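Side-chain contacts in acidocalcisomal pyrophosphatase (Trypanosoma brucei brucei, PDB 5C5V), which probably hydrolyses inorganic pyrophosphate to phosphate with magnesium ions as cofactor: residues S14-T19 / C33-R38; S127-I132 / I168-S173; N150-I155 / Y318-I323; L247-E252 / E291-Y296. All coordinates share one frame; numbering follows the deposited sequence.

Contact 1: residues S14-T19 / C33-R38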
# COMPACT_ATOMS: atom_id res chain seq x y z
N SER A 14 23.97 22.65 -24.94
CA SER A 14 23.23 22.93 -23.72
C SER A 14 24.17 23.25 -22.57
O SER A 14 23.79 23.96 -21.65
CB SER A 14 22.34 21.75 -23.35
OG SER A 14 21.32 21.59 -24.30
N ALA A 15 25.40 22.74 -22.61
CA ALA A 15 26.34 23.06 -21.55
C ALA A 15 26.84 24.49 -21.68
O ALA A 15 27.52 25.00 -20.79
CB ALA A 15 27.50 22.09 -21.55
N PHE A 16 26.50 25.15 -22.78
CA PHE A 16 26.88 26.55 -22.98
C PHE A 16 25.65 27.44 -23.07
O PHE A 16 25.77 28.65 -23.23
CB PHE A 16 27.75 26.72 -24.23
CG PHE A 16 29.10 26.06 -24.12
CD1 PHE A 16 30.17 26.73 -23.55
CD2 PHE A 16 29.29 24.77 -24.58
CE1 PHE A 16 31.39 26.12 -23.43
CE2 PHE A 16 30.52 24.15 -24.46
CZ PHE A 16 31.57 24.83 -23.89
N ASP A 17 24.48 26.82 -23.02
CA ASP A 17 23.19 27.50 -22.91
C ASP A 17 22.33 26.74 -21.85
O ASP A 17 21.29 26.17 -22.16
CB ASP A 17 22.50 27.55 -24.27
CG ASP A 17 21.09 28.12 -24.19
OD1 ASP A 17 20.89 29.05 -23.37
OD2 ASP A 17 20.20 27.61 -24.90
N VAL A 18 22.80 26.75 -20.60
CA VAL A 18 22.30 25.86 -19.55
C VAL A 18 20.83 26.15 -19.19
O VAL A 18 20.07 25.29 -18.73
CB VAL A 18 23.17 26.00 -18.28
CG1 VAL A 18 24.59 25.52 -18.58
CG2 VAL A 18 23.20 27.45 -17.80
N THR A 19 20.48 27.39 -19.43
CA THR A 19 19.19 27.95 -19.11
C THR A 19 18.23 27.93 -20.31
O THR A 19 17.10 28.43 -20.22
CB THR A 19 19.43 29.36 -18.56
OG1 THR A 19 19.29 29.32 -17.14
CG2 THR A 19 18.55 30.43 -19.19
N CYS A 33 34.48 28.11 -28.00
CA CYS A 33 35.69 28.12 -28.82
C CYS A 33 36.93 27.75 -28.01
O CYS A 33 37.77 26.99 -28.46
CB CYS A 33 35.90 29.49 -29.48
SG CYS A 33 34.76 29.84 -30.83
N ARG A 34 37.04 28.31 -26.81
CA ARG A 34 38.10 27.92 -25.89
C ARG A 34 38.02 26.42 -25.56
O ARG A 34 39.03 25.77 -25.32
CB ARG A 34 38.03 28.74 -24.61
CG ARG A 34 39.19 28.51 -23.65
N TYR A 35 36.81 25.86 -25.56
CA TYR A 35 36.64 24.44 -25.25
C TYR A 35 36.95 23.54 -26.46
O TYR A 35 37.74 22.61 -26.35
CB TYR A 35 35.23 24.16 -24.73
CG TYR A 35 34.88 22.69 -24.64
CD1 TYR A 35 35.47 21.88 -23.67
CD2 TYR A 35 33.96 22.12 -25.49
CE1 TYR A 35 35.16 20.54 -23.58
CE2 TYR A 35 33.63 20.78 -25.40
CZ TYR A 35 34.24 20.00 -24.44
OH TYR A 35 33.92 18.66 -24.36
N LEU A 36 36.32 23.82 -27.59
CA LEU A 36 36.53 23.04 -28.81
C LEU A 36 38.00 23.10 -29.23
O LEU A 36 38.55 22.14 -29.76
CB LEU A 36 35.63 23.54 -29.93
CG LEU A 36 34.15 23.18 -29.75
CD1 LEU A 36 33.32 23.83 -30.83
CD2 LEU A 36 33.96 21.67 -29.78
N GLY A 37 38.60 24.25 -28.96
CA GLY A 37 39.97 24.58 -29.31
C GLY A 37 41.03 24.05 -28.37
O GLY A 37 42.22 24.25 -28.59
N ARG A 38 40.60 23.37 -27.32
CA ARG A 38 41.52 22.88 -26.30
C ARG A 38 42.60 21.94 -26.85
O ARG A 38 43.71 21.89 -26.32
CB ARG A 38 40.72 22.18 -25.20
CG ARG A 38 41.50 21.89 -23.92
CD ARG A 38 40.62 21.26 -22.84
NE ARG A 38 39.60 22.19 -22.34
CZ ARG A 38 39.73 22.91 -21.23
NH1 ARG A 38 40.83 22.81 -20.49
NH2 ARG A 38 38.75 23.73 -20.86

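Contact 2: residues S127-I132 / I168-S173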
# COMPACT_ATOMS: atom_id res chain seq x y z
N SER A 127 13.54 -9.91 -31.30
CA SER A 127 12.73 -10.99 -30.76
C SER A 127 12.45 -10.75 -29.28
O SER A 127 13.38 -10.56 -28.51
CB SER A 127 13.43 -12.33 -30.95
OG SER A 127 12.78 -13.31 -30.15
N PRO A 128 11.17 -10.77 -28.88
CA PRO A 128 10.87 -10.62 -27.45
C PRO A 128 11.52 -11.74 -26.64
O PRO A 128 11.91 -11.56 -25.50
CB PRO A 128 9.35 -10.73 -27.40
CG PRO A 128 9.00 -11.54 -28.58
CD PRO A 128 9.97 -11.10 -29.65
N TRP A 129 11.64 -12.91 -27.26
CA TRP A 129 12.29 -14.06 -26.65
C TRP A 129 13.80 -13.87 -26.50
O TRP A 129 14.35 -14.04 -25.41
CB TRP A 129 11.98 -15.29 -27.49
CG TRP A 129 12.42 -16.59 -26.93
CD1 TRP A 129 12.82 -16.84 -25.64
CD2 TRP A 129 12.50 -17.84 -27.63
NE1 TRP A 129 13.14 -18.18 -25.50
CE2 TRP A 129 12.96 -18.81 -26.71
CE3 TRP A 129 12.23 -18.23 -28.94
CZ2 TRP A 129 13.17 -20.14 -27.07
CZ3 TRP A 129 12.44 -19.55 -29.30
CH2 TRP A 129 12.89 -20.49 -28.36
N HIS A 130 14.49 -13.52 -27.58
CA HIS A 130 15.95 -13.51 -27.53
C HIS A 130 16.54 -12.18 -27.12
O HIS A 130 17.59 -12.14 -26.51
CB HIS A 130 16.54 -13.93 -28.88
CG HIS A 130 15.99 -15.22 -29.39
ND1 HIS A 130 15.99 -16.37 -28.63
CD2 HIS A 130 15.41 -15.55 -30.57
CE1 HIS A 130 15.43 -17.35 -29.32
NE2 HIS A 130 15.07 -16.88 -30.50
N ASP A 131 15.87 -11.08 -27.44
CA ASP A 131 16.53 -9.79 -27.34
C ASP A 131 16.15 -8.95 -26.11
O ASP A 131 16.86 -8.00 -25.78
CB ASP A 131 16.26 -9.00 -28.61
CG ASP A 131 16.89 -9.66 -29.81
OD1 ASP A 131 18.11 -9.90 -29.77
OD2 ASP A 131 16.16 -9.98 -30.77
N ILE A 132 15.07 -9.30 -25.43
CA ILE A 132 14.75 -8.67 -24.15
C ILE A 132 15.55 -9.33 -23.04
O ILE A 132 15.48 -10.55 -22.89
CB ILE A 132 13.25 -8.74 -23.83
CG1 ILE A 132 12.44 -7.98 -24.88
CG2 ILE A 132 12.98 -8.16 -22.45
CD1 ILE A 132 10.94 -8.11 -24.70
N ILE A 168 4.27 -16.32 -27.38
CA ILE A 168 5.42 -16.02 -28.22
C ILE A 168 5.52 -17.11 -29.28
O ILE A 168 5.52 -18.29 -28.94
CB ILE A 168 6.71 -15.96 -27.40
CG1 ILE A 168 6.65 -14.79 -26.41
CG2 ILE A 168 7.90 -15.86 -28.32
CD1 ILE A 168 7.87 -14.67 -25.52
N ALA A 169 5.54 -16.73 -30.55
CA ALA A 169 5.64 -17.72 -31.63
C ALA A 169 7.09 -18.17 -31.79
O ALA A 169 7.89 -17.55 -32.51
CB ALA A 169 5.09 -17.16 -32.93
N THR A 170 7.43 -19.27 -31.13
CA THR A 170 8.80 -19.76 -31.11
C THR A 170 9.23 -20.24 -32.48
O THR A 170 10.42 -20.42 -32.75
CB THR A 170 8.95 -20.90 -30.09
OG1 THR A 170 8.00 -21.93 -30.40
CG2 THR A 170 8.65 -20.38 -28.69
N GLY A 171 8.26 -20.45 -33.36
CA GLY A 171 8.56 -21.02 -34.67
C GLY A 171 8.76 -19.99 -35.76
O GLY A 171 9.14 -20.34 -36.86
N GLU A 172 8.49 -18.73 -35.47
CA GLU A 172 8.58 -17.69 -36.48
C GLU A 172 9.74 -16.73 -36.23
O GLU A 172 10.09 -16.46 -35.09
CB GLU A 172 7.28 -16.89 -36.57
CG GLU A 172 6.05 -17.75 -36.84
CD GLU A 172 4.75 -16.97 -36.80
OE1 GLU A 172 4.80 -15.71 -36.85
OE2 GLU A 172 3.69 -17.60 -36.73
N SER A 173 10.33 -16.23 -37.32
CA SER A 173 11.40 -15.24 -37.23
C SER A 173 10.98 -14.03 -36.41
O SER A 173 9.91 -13.47 -36.64
CB SER A 173 11.82 -14.76 -38.63
OG SER A 173 12.30 -15.83 -39.41

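Contact 3: residues N150-I155 / Y318-I323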
# COMPACT_ATOMS: atom_id res chain seq x y z
N ASN A 150 16.93 -9.41 -7.71
CA ASN A 150 15.71 -10.15 -8.04
C ASN A 150 14.85 -9.25 -8.89
O ASN A 150 13.83 -8.75 -8.43
CB ASN A 150 14.96 -10.60 -6.79
CG ASN A 150 13.80 -11.59 -7.10
OD1 ASN A 150 13.40 -11.77 -8.25
ND2 ASN A 150 13.26 -12.19 -6.05
N ARG A 151 15.27 -9.02 -10.12
CA ARG A 151 14.55 -8.13 -11.00
C ARG A 151 14.63 -8.73 -12.39
O ARG A 151 15.68 -8.71 -13.05
CB ARG A 151 15.14 -6.71 -10.95
CG ARG A 151 14.27 -5.67 -11.65
CD ARG A 151 14.82 -4.22 -11.51
NE ARG A 151 14.41 -3.63 -10.23
CZ ARG A 151 13.32 -2.87 -10.04
NH1 ARG A 151 12.49 -2.56 -11.04
NH2 ARG A 151 13.07 -2.40 -8.81
N TYR A 152 13.51 -9.31 -12.81
CA TYR A 152 13.40 -10.05 -14.06
C TYR A 152 12.43 -9.40 -15.02
O TYR A 152 11.42 -8.86 -14.61
CB TYR A 152 12.95 -11.48 -13.78
CG TYR A 152 13.93 -12.31 -12.99
CD1 TYR A 152 14.86 -13.12 -13.65
CD2 TYR A 152 13.94 -12.30 -11.60
CE1 TYR A 152 15.77 -13.89 -12.95
CE2 TYR A 152 14.84 -13.07 -10.89
CZ TYR A 152 15.76 -13.86 -11.56
OH TYR A 152 16.68 -14.63 -10.88
N ASN A 153 12.70 -9.48 -16.31
CA ASN A 153 11.71 -9.02 -17.26
C ASN A 153 10.68 -10.10 -17.53
O ASN A 153 11.02 -11.26 -17.78
CB ASN A 153 12.37 -8.57 -18.56
CG ASN A 153 12.77 -7.12 -18.52
OD1 ASN A 153 12.05 -6.30 -17.95
ND2 ASN A 153 13.92 -6.80 -19.10
N PHE A 154 9.42 -9.70 -17.45
CA PHE A 154 8.28 -10.58 -17.66
C PHE A 154 7.55 -10.12 -18.90
O PHE A 154 7.18 -8.95 -19.01
CB PHE A 154 7.37 -10.57 -16.42
CG PHE A 154 5.98 -11.16 -16.64
CD1 PHE A 154 5.77 -12.53 -16.62
CD2 PHE A 154 4.88 -10.34 -16.80
CE1 PHE A 154 4.48 -13.08 -16.79
CE2 PHE A 154 3.58 -10.88 -16.97
CZ PHE A 154 3.38 -12.24 -16.97
N ILE A 155 7.37 -11.02 -19.84
CA ILE A 155 6.58 -10.71 -21.02
C ILE A 155 5.17 -11.21 -20.83
O ILE A 155 4.94 -12.42 -20.74
CB ILE A 155 7.17 -11.33 -22.29
CG1 ILE A 155 8.62 -10.88 -22.47
CG2 ILE A 155 6.31 -10.98 -23.50
CD1 ILE A 155 9.41 -11.73 -23.43
N TYR A 318 14.97 -21.47 -5.06
CA TYR A 318 14.80 -22.59 -5.97
C TYR A 318 14.31 -22.14 -7.35
O TYR A 318 14.75 -22.64 -8.38
CB TYR A 318 13.82 -23.60 -5.36
CG TYR A 318 13.80 -24.92 -6.08
CD1 TYR A 318 14.59 -25.97 -5.64
CD2 TYR A 318 13.01 -25.11 -7.20
CE1 TYR A 318 14.57 -27.19 -6.30
CE2 TYR A 318 12.99 -26.31 -7.85
CZ TYR A 318 13.77 -27.34 -7.40
OH TYR A 318 13.75 -28.54 -8.06
N ALA A 319 13.38 -21.19 -7.37
CA ALA A 319 12.82 -20.68 -8.61
C ALA A 319 13.89 -19.96 -9.43
O ALA A 319 13.90 -20.04 -10.65
CB ALA A 319 11.63 -19.75 -8.33
N MET A 320 14.76 -19.24 -8.75
CA MET A 320 15.82 -18.53 -9.45
C MET A 320 16.86 -19.51 -10.00
O MET A 320 17.48 -19.23 -11.03
CB MET A 320 16.45 -17.46 -8.55
CG MET A 320 15.47 -16.31 -8.28
SD MET A 320 16.11 -14.87 -7.38
CE MET A 320 16.04 -15.46 -5.68
N LYS A 321 17.05 -20.66 -9.34
CA LYS A 321 17.92 -21.70 -9.90
C LYS A 321 17.31 -22.25 -11.18
O LYS A 321 17.99 -22.37 -12.19
CB LYS A 321 18.16 -22.85 -8.93
CG LYS A 321 19.19 -22.58 -7.87
CD LYS A 321 19.41 -23.84 -7.01
CE LYS A 321 20.62 -23.67 -6.07
NZ LYS A 321 20.30 -22.71 -4.94
N VAL A 322 16.01 -22.55 -11.13
CA VAL A 322 15.30 -23.06 -12.29
C VAL A 322 15.41 -22.07 -13.45
O VAL A 322 15.64 -22.46 -14.59
CB VAL A 322 13.81 -23.32 -11.99
CG1 VAL A 322 13.02 -23.48 -13.27
CG2 VAL A 322 13.63 -24.54 -11.08
N ILE A 323 15.25 -20.78 -13.16
CA ILE A 323 15.35 -19.76 -14.19
C ILE A 323 16.79 -19.64 -14.73
O ILE A 323 16.99 -19.55 -15.95
CB ILE A 323 14.87 -18.41 -13.66
CG1 ILE A 323 13.36 -18.45 -13.44
CG2 ILE A 323 15.26 -17.27 -14.63
CD1 ILE A 323 12.83 -17.28 -12.65
O HOH W 1 17.81 -16.71 -11.87

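Contact 4: residues L247-E252 / E291-Y296. With MG (magnesium ion), chain D; 2PN (imidodiphosphoric acid), chain C.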
# COMPACT_ATOMS: atom_id res chain seq x y z
N LEU A 247 6.08 -23.50 -9.25
CA LEU A 247 5.28 -24.72 -9.21
C LEU A 247 5.75 -25.72 -10.25
O LEU A 247 5.86 -25.38 -11.43
CB LEU A 247 3.80 -24.39 -9.43
CG LEU A 247 2.84 -25.57 -9.37
CD1 LEU A 247 2.92 -26.25 -8.02
CD2 LEU A 247 1.41 -25.11 -9.68
N GLY A 248 6.03 -26.95 -9.82
CA GLY A 248 6.57 -27.97 -10.71
C GLY A 248 5.53 -28.68 -11.55
O GLY A 248 5.41 -29.91 -11.50
N MET A 249 4.79 -27.93 -12.36
CA MET A 249 3.80 -28.52 -13.24
C MET A 249 4.42 -29.41 -14.31
O MET A 249 5.35 -29.00 -15.01
CB MET A 249 3.00 -27.41 -13.91
CG MET A 249 1.97 -27.90 -14.91
SD MET A 249 1.02 -26.51 -15.56
CE MET A 249 -0.05 -27.35 -16.75
N ILE A 250 3.90 -30.63 -14.43
CA ILE A 250 4.21 -31.53 -15.54
C ILE A 250 2.99 -31.57 -16.47
O ILE A 250 1.94 -32.08 -16.11
CB ILE A 250 4.53 -32.98 -15.07
CG1 ILE A 250 5.44 -32.99 -13.85
CG2 ILE A 250 5.12 -33.81 -16.21
CD1 ILE A 250 6.69 -32.25 -14.05
N ASP A 251 3.14 -31.04 -17.68
CA ASP A 251 2.03 -30.84 -18.60
C ASP A 251 2.15 -31.76 -19.82
O ASP A 251 3.08 -31.60 -20.62
CB ASP A 251 1.99 -29.36 -19.02
CG ASP A 251 0.78 -29.01 -19.87
OD1 ASP A 251 -0.05 -29.91 -20.10
OD2 ASP A 251 0.68 -27.85 -20.32
N GLU A 252 1.24 -32.72 -19.97
CA GLU A 252 1.31 -33.66 -21.10
C GLU A 252 2.68 -34.34 -21.21
O GLU A 252 3.22 -34.48 -22.30
CB GLU A 252 0.98 -32.93 -22.42
CG GLU A 252 -0.46 -32.38 -22.50
CD GLU A 252 -0.59 -31.15 -23.43
OE1 GLU A 252 0.44 -30.58 -23.86
OE2 GLU A 252 -1.73 -30.75 -23.75
N GLU A 291 -4.67 -25.23 -8.71
CA GLU A 291 -5.89 -25.90 -9.13
C GLU A 291 -6.29 -25.56 -10.57
O GLU A 291 -6.66 -26.43 -11.34
CB GLU A 291 -7.04 -25.57 -8.17
CG GLU A 291 -8.39 -26.16 -8.59
CD GLU A 291 -8.47 -27.68 -8.44
OE1 GLU A 291 -7.54 -28.31 -7.89
OE2 GLU A 291 -9.50 -28.25 -8.88
N TRP A 292 -6.23 -24.28 -10.91
CA TRP A 292 -6.52 -23.84 -12.26
C TRP A 292 -5.61 -24.60 -13.28
O TRP A 292 -6.09 -25.15 -14.27
CB TRP A 292 -6.31 -22.33 -12.38
CG TRP A 292 -6.97 -21.73 -13.57
CD1 TRP A 292 -8.19 -21.11 -13.62
CD2 TRP A 292 -6.45 -21.70 -14.91
NE1 TRP A 292 -8.45 -20.68 -14.91
CE2 TRP A 292 -7.40 -21.03 -15.71
CE3 TRP A 292 -5.28 -22.16 -15.50
CZ2 TRP A 292 -7.22 -20.83 -17.08
CZ3 TRP A 292 -5.09 -21.96 -16.86
CH2 TRP A 292 -6.06 -21.30 -17.63
N PHE A 293 -4.31 -24.66 -13.00
CA PHE A 293 -3.40 -25.34 -13.93
C PHE A 293 -3.55 -26.84 -13.86
O PHE A 293 -3.25 -27.54 -14.83
CB PHE A 293 -1.94 -24.94 -13.67
CG PHE A 293 -1.58 -23.61 -14.25
CD1 PHE A 293 -1.67 -23.40 -15.62
CD2 PHE A 293 -1.16 -22.57 -13.44
CE1 PHE A 293 -1.35 -22.18 -16.17
CE2 PHE A 293 -0.84 -21.35 -13.99
CZ PHE A 293 -0.94 -21.15 -15.36
N ARG A 294 -4.06 -27.34 -12.73
CA ARG A 294 -4.27 -28.78 -12.59
C ARG A 294 -5.37 -29.24 -13.54
O ARG A 294 -5.20 -30.23 -14.25
CB ARG A 294 -4.65 -29.16 -11.16
CG ARG A 294 -4.79 -30.68 -10.96
CD ARG A 294 -5.23 -31.08 -9.56
NE ARG A 294 -6.63 -30.75 -9.32
CZ ARG A 294 -7.65 -31.57 -9.61
NH1 ARG A 294 -7.42 -32.78 -10.13
NH2 ARG A 294 -8.89 -31.19 -9.37
N VAL A 295 -6.47 -28.48 -13.60
CA VAL A 295 -7.67 -28.98 -14.26
C VAL A 295 -8.04 -28.31 -15.59
O VAL A 295 -8.95 -28.80 -16.28
CB VAL A 295 -8.92 -28.82 -13.34
CG1 VAL A 295 -8.67 -29.43 -11.98
CG2 VAL A 295 -9.32 -27.34 -13.21
N TYR A 296 -7.37 -27.23 -15.97
CA TYR A 296 -7.92 -26.38 -17.04
C TYR A 296 -8.06 -27.07 -18.40
O TYR A 296 -8.92 -26.69 -19.17
CB TYR A 296 -7.10 -25.09 -17.19
CG TYR A 296 -5.73 -25.18 -17.85
CD1 TYR A 296 -5.46 -24.49 -19.03
CD2 TYR A 296 -4.69 -25.91 -17.27
CE1 TYR A 296 -4.19 -24.53 -19.64
CE2 TYR A 296 -3.42 -25.97 -17.88
CZ TYR A 296 -3.18 -25.28 -19.05
OH TYR A 296 -1.95 -25.33 -19.64
MG MG D . 1.90 -25.96 -20.62
P1 2PN C . -0.26 -24.45 -22.55
O1 2PN C . -0.29 -24.42 -24.10
O2 2PN C . 0.44 -25.75 -22.10
O3 2PN C . -1.71 -24.31 -22.02
N1 2PN C . 0.55 -23.13 -22.01
P2 2PN C . 2.16 -22.91 -22.15
O4 2PN C . 2.62 -23.07 -23.65
O5 2PN C . 2.83 -23.98 -21.32
O6 2PN C . 2.53 -21.57 -21.67
O HOH W 2 0.71 -24.82 -19.35
O HOH W 3 3.11 -27.02 -22.17

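Contact 1: residues S14-T19 / C33-R38
F16 meets Y35 through the far end of its ring: F16 CZ lies 3.8 Å from Y35 CB and 4.0 Å from Y35 CD2, so the phenylalanine rests on the root of the tyrosine side chain and one flank of its ring. The two rings are turned 46° to each other with centroids 5.9 Å apart, an oblique aromatic pair. The side chains cross at about a right angle. F16 sets its CG anti to the carbonyl carbon (chi1 -66°), which points the ring toward Y35, whereas Y35 swings its CG anti to the backbone N (chi1 169°). No hydrogen bond links 14-19 with 33-38; the contact is purely apolar, and both rings are buried. The hydroxyl of Y35 is held by D86. D17, next to F16, hydrogen-bonds the backbone N of L21 through OD1 and that of G22 through OD2, within the loop that follows helix 3-14. The unit formed by helix 3-14, this loop and helix 26-36 is consistent with an EF-hand helix-loop-helix. Around it, F87 of helix 73-87 touches A15 and Y35, helix 43-53 packs on C33 and L36, and V336 of the second subunit reaches F16.

Contact 2: residues S127-I132 / I168-S173
W129 and T170 meet over one face of the indole: T170 CG2 lies 4.3 Å from the centroid of the W129 six-membered ring and 24° off its normal, a CH-pi contact displaced toward the rim. T170 CB also approaches W129 CZ3, at 3.8 Å. On the opposite indole face sits CE1 of H130, about 3.3 Å above the plane, so the ring is sandwiched between the threonine methyl and the imidazole of the next residue. W129 NE1 is satisfied by the backbone O of T204. With its CG anti to the backbone N (chi1 -173°), W129 carries the ring out to T170, while its CB stays 4.2 Å from I168 CG2. The same methyl has P128 CG at 4.5 Å, so two consecutive side chains cover I168. The short helix bearing them is N-capped: S127 OG accepts from H130 N at 3.1 Å and only weakly from W129 N, and it also hydrogen-bonds N175 OD1. D131 OD2 takes the S127 N-H almost straight (175°), using its anti lone pair. Across the way, A169-E172 form a type I beta turn in which T170 lies against D221, a magnesium ligand. The contact touches strand 152-156, whose I155 packs on P128 and I168, and helix 316-336, whose W330 and L333 meet W129.

Contact 3: residues N150-I155 / Y318-I323
M320 reaches from helix 316-336 to Y152. CB of M320 stands 3.7 Å from Y152 OH. CG comes nearer, with M320 CG at 3.3 Å from Y152 OH; it lies anti to the carbonyl carbon (chi1 -69°), which sends the chain across the end of the tyrosine. SD then touches two groups in directions roughly at a right angle: M320 SD is 3.6 Å from Y152 OH and 4.0 Å from N150 CG. Beyond it the chain bends at chi3. Seen from the tyrosine, the sulfur lies 84° off the ring normal, with M320 SD 5.4 Å from the Y152 centroid: a Met-aromatic contact at the ring edge rather than over the face. One turn further along the helix, I323 CG2 touches Y152 CE1 at 3.8 Å, so the ring is met at two places by residues three apart. N150 OD1 lies in the ring plane at its edge and accepts from the backbone N of V243, which ties the amide to strand 238-251. No direct hydrogen bond joins 150-155 to 318-323. Instead one water bridges them, 2.6 Å from Y152 OH and donating to the backbone O of M320 at 2.7 Å. The phenol therefore combines a polar link through water with apolar and sulfur contacts to the same helix: the water gives the hydroxyl a polar partner, while CG and SD of M320 and CG2 of I323 pack on the ring and its oxygen.

Contact 4: residues L247-E252 / E291-Y296
D251 OD2 binds the magnesium ion at 2.3 Å, and Y296 OH donates to imidodiphosphate O3 at 2.6 Å. The hydroxyl also accepts from a water at 2.7 Å that is itself a ligand of the ion, so the two residues are linked by metal, water and ligand. D256, two phosphate oxygens and a second water complete the metal's shell. The other oxygen of D251, OD1, makes a salt bridge to K297; with the metal bond at OD2 it probably limits rotation of the carboxylate. Beside the metal site M249, extended beyond CG, lays its sulfur by F293 and its methyl against the edge of Y296. M249 SD packs 3.8 Å from F293 CB and makes an oblique Met-aromatic contact with the ring, 4.8 Å from the F293 centroid. M249 CE reaches Y296 CE2 at 3.8 Å; imidodiphosphate O3 also lies at this ring's edge, near its plane. One face of the ring is backed by W292 CZ3. Y296 holds its CG between the backbone N and the carbonyl carbon (chi1 74°), which turns the phenol toward the pocket. The ion takes O2 and O5, Y296 donates to O3 and K297 also hydrogen-bonds the ligand, so this corner probably helps hold the diphosphate and offset its negative charge.

Overall arrangement
Contact 1 stands apart, in the N-terminal helical part of the chain, its centre 45 to 63 Å from the others; it closes before any of them opens. The remaining three belong to the pyrophosphatase part. Contacts 2 and 3, with centres 18 Å apart, touch where P128, I132 and I168 pack on I155 or N153, and their segments alternate along the chain. Contact 4 falls, in sequence, between the two segments of contact 3; their nearest atoms are about 7 Å apart, and their strands, 152-156 and 238-251, are neighbours in one sheet. Helix 316-336 supplies 318-323 to contact 3 and also touches contact 2. Contact 4 is in the ligand site, contact 2 reaches its edge through T170 beside D221, and contact 3 lies further back.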